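Local coordinates for protein cpftsy (Physcomitrella patens, PDB 4AK9) that probably acts as the chloroplast signal recognition particle receptor, a SIMIBI-class GTPase that takes part in protein transport to the thylakoid membrane, at residues K64-K68 against V285-S289. Sequence-based numbering, arbitrary orientation.
Sequences KTALK and VDELS
Asp-286 and Glu-287 meet Lys-64, Thr-65 and Lys-68 where the helical N domain of an SRP-type GTPase rests on its G domain, and the pairing illustrates how two domains can be joined through polar side chains at a surface. Helix 63-78 of the bundle brings up the lysines and the threonine, and helix 280-288 supplies the acids.

Direct bonds centre on the Asp-286 carboxylate. Lys-68 NZ forms a salt bridge with Asp-286 OD1 at 2.8 Å, on the syn lone pair, and leans toward OD2 as well. Thr-65 OG1 donates to the anti lone pair of Asp-286 OD2, also at 2.8 Å. With CG opposite its own backbone N (chi1 -179°), the aspartate carries its carboxylate out to both partners, meeting the lysine from the opposite direction and sliding past the threonine. An alanine here would probably leave the Lys-68 ammonium without its close carboxylate and the Thr-65 hydroxyl without its acceptor.

The second charge pair is looser. Lys-64 and Glu-287 cross at nearly a right angle, Lys-64 NZ staying a long 4.0 Å from Glu-287 OE1, an oxygen that Arg-256 also engages by a salt bridge. Lys-64 CB lies 3.5 Å from Glu-287 OE2.

Two waters extend the polar network, while Leu-99 of helix 85-101 touches Thr-65 and Lys-68. One water donates to both Thr-65 OG1 and Glu-287 OE2, tying the hydroxyl to the second acid. Another links the two carboxylates, donating to Asp-286 OD2 and Glu-287 OE2. This second water also accepts a weak 3.3 Å bond from Lys-68 NZ.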
ATOM      1  N   LYS A  64      -8.736  -7.082   0.762  1.00 19.16           N
ATOM      2  CA  LYS A  64      -9.872  -7.827   0.232  1.00 22.21           C
ATOM      3  C   LYS A  64      -9.530  -8.763  -0.916  1.00 23.27           C
ATOM      4  O   LYS A  64     -10.089  -9.862  -1.008  1.00 22.53           O
ATOM      5  CB  LYS A  64     -10.998  -6.886  -0.174  1.00 29.33           C
ATOM      6  CG  LYS A  64     -11.605  -6.207   1.026  1.00 34.99           C
ATOM      7  CD  LYS A  64     -12.742  -5.321   0.588  1.00 52.11           C
ATOM      8  CE  LYS A  64     -12.821  -4.109   1.505  1.00 59.89           C
ATOM      9  NZ  LYS A  64     -12.815  -2.823   0.725  1.00 75.45           N
ATOM     10  N   THR A  65      -8.633  -8.326  -1.795  1.00 21.35           N
ATOM     11  CA  THR A  65      -8.240  -9.127  -2.961  1.00 17.38           C
ATOM     12  C   THR A  65      -7.416 -10.357  -2.510  1.00 20.58           C
ATOM     13  O   THR A  65      -7.649 -11.499  -2.966  1.00 18.92           O
ATOM     14  CB  THR A  65      -7.407  -8.253  -3.958  1.00 21.46           C
ATOM     15  OG1 THR A  65      -8.207  -7.134  -4.397  1.00 24.39           O
ATOM     16  CG2 THR A  65      -6.935  -9.048  -5.182  1.00 19.91           C
ATOM     17  N   ALA A  66      -6.460 -10.130  -1.618  1.00 17.26           N
ATOM     18  CA  ALA A  66      -5.633 -11.214  -1.066  1.00 20.92           C
ATOM     19  C   ALA A  66      -6.500 -12.218  -0.292  1.00 23.63           C
ATOM     20  O   ALA A  66      -6.264 -13.432  -0.370  1.00 22.28           O
ATOM     21  CB  ALA A  66      -4.506 -10.640  -0.144  1.00 20.63           C
ATOM     22  N   LEU A  67      -7.498 -11.713   0.440  1.00 19.78           N
ATOM     23  CA  LEU A  67      -8.417 -12.574   1.202  1.00 24.72           C
ATOM     24  C   LEU A  67      -9.134 -13.527   0.245  1.00 25.95           C
ATOM     25  O   LEU A  67      -9.165 -14.748   0.451  1.00 25.92           O
ATOM     26  CB  LEU A  67      -9.416 -11.719   1.995  1.00 23.88           C
ATOM     27  CG  LEU A  67     -10.626 -12.370   2.675  1.00 32.41           C
ATOM     28  CD1 LEU A  67     -10.213 -13.593   3.473  1.00 33.68           C
ATOM     29  CD2 LEU A  67     -11.276 -11.337   3.582  1.00 32.73           C
ATOM     30  N   LYS A  68      -9.672 -12.992  -0.841  1.00 22.03           N
ATOM     31  CA  LYS A  68     -10.443 -13.854  -1.725  1.00 25.33           C
ATOM     32  C   LYS A  68      -9.578 -14.803  -2.553  1.00 29.01           C
ATOM     33  O   LYS A  68     -10.011 -15.915  -2.865  1.00 27.08           O
ATOM     34  CB  LYS A  68     -11.371 -13.048  -2.617  1.00 30.52           C
ATOM     35  CG  LYS A  68     -10.658 -12.292  -3.677  1.00 31.96           C
ATOM     36  CD  LYS A  68     -11.655 -11.710  -4.659  1.00 36.16           C
ATOM     37  CE  LYS A  68     -12.651 -10.819  -3.956  1.00 38.68           C
ATOM     38  NZ  LYS A  68     -13.354  -9.948  -4.937  1.00 41.47           N
ATOM     39  N   VAL A 285      -8.424  -3.949 -10.676  1.00 14.17           N
ATOM     40  CA  VAL A 285      -9.397  -4.646 -11.529  1.00 16.14           C
ATOM     41  C   VAL A 285     -10.473  -5.290 -10.654  1.00 17.72           C
ATOM     42  O   VAL A 285     -11.665  -5.165 -10.929  1.00 17.42           O
ATOM     43  CB  VAL A 285      -8.709  -5.688 -12.412  1.00 17.42           C
ATOM     44  CG1 VAL A 285      -9.776  -6.553 -13.164  1.00 16.30           C
ATOM     45  CG2 VAL A 285      -7.788  -4.982 -13.410  1.00 16.40           C
ATOM     46  N   ASP A 286     -10.039  -5.951  -9.581  1.00 19.85           N
ATOM     47  CA  ASP A 286     -10.944  -6.602  -8.632  1.00 20.64           C
ATOM     48  C   ASP A 286     -11.917  -5.625  -7.965  1.00 18.62           C
ATOM     49  O   ASP A 286     -13.143  -5.857  -7.933  1.00 21.19           O
ATOM     50  CB  ASP A 286     -10.135  -7.360  -7.574  1.00 20.53           C
ATOM     51  CG  ASP A 286     -11.027  -8.089  -6.573  1.00 31.17           C
ATOM     52  OD1 ASP A 286     -12.078  -8.642  -6.997  1.00 32.78           O
ATOM     53  OD2 ASP A 286     -10.703  -8.073  -5.357  1.00 28.74           O
ATOM     54  N   GLU A 287     -11.405  -4.513  -7.448  1.00 19.41           N
ATOM     55  CA  GLU A 287     -12.231  -3.577  -6.714  1.00 20.58           C
ATOM     56  C   GLU A 287     -13.107  -2.718  -7.594  1.00 24.02           C
ATOM     57  O   GLU A 287     -14.231  -2.394  -7.187  1.00 22.63           O
ATOM     58  CB  GLU A 287     -11.369  -2.656  -5.828  1.00 19.47           C
ATOM     59  CG  GLU A 287     -10.693  -3.368  -4.624  1.00 26.13           C
ATOM     60  CD  GLU A 287     -11.686  -3.714  -3.516  1.00 44.65           C
ATOM     61  OE1 GLU A 287     -12.607  -2.895  -3.255  1.00 43.29           O
ATOM     62  OE2 GLU A 287     -11.564  -4.811  -2.914  1.00 43.51           O
ATOM     63  N   LEU A 288     -12.625  -2.328  -8.783  1.00 18.84           N
ATOM     64  CA  LEU A 288     -13.355  -1.344  -9.609  1.00 18.99           C
ATOM     65  C   LEU A 288     -14.129  -1.947 -10.779  1.00 17.88           C
ATOM     66  O   LEU A 288     -14.974  -1.267 -11.411  1.00 18.47           O
ATOM     67  CB  LEU A 288     -12.440  -0.193 -10.130  1.00 21.83           C
ATOM     68  CG  LEU A 288     -11.668   0.692  -9.111  1.00 28.40           C
ATOM     69  CD1 LEU A 288     -11.707   2.144  -9.556  1.00 35.99           C
ATOM     70  CD2 LEU A 288     -12.185   0.590  -7.684  1.00 31.56           C
ATOM     71  N   SER A 289     -13.873  -3.225 -11.073  1.00 20.48           N
ATOM     72  CA  SER A 289     -14.562  -3.918 -12.160  1.00 16.45           C
ATOM     73  C   SER A 289     -14.419  -3.195 -13.507  1.00 21.75           C
ATOM     74  O   SER A 289     -15.354  -3.198 -14.322  1.00 19.77           O
ATOM     75  CB  SER A 289     -16.061  -4.112 -11.800  1.00 19.64           C
ATOM     76  OG  SER A 289     -16.207  -4.746 -10.513  1.00 23.91           O
TER
HETATM   77  O   HOH W   1      -8.405  -4.730  -2.528  1.00 39.86           O
HETATM   78  O   HOH W   2     -12.512  -7.042  -3.671  1.00 41.19           O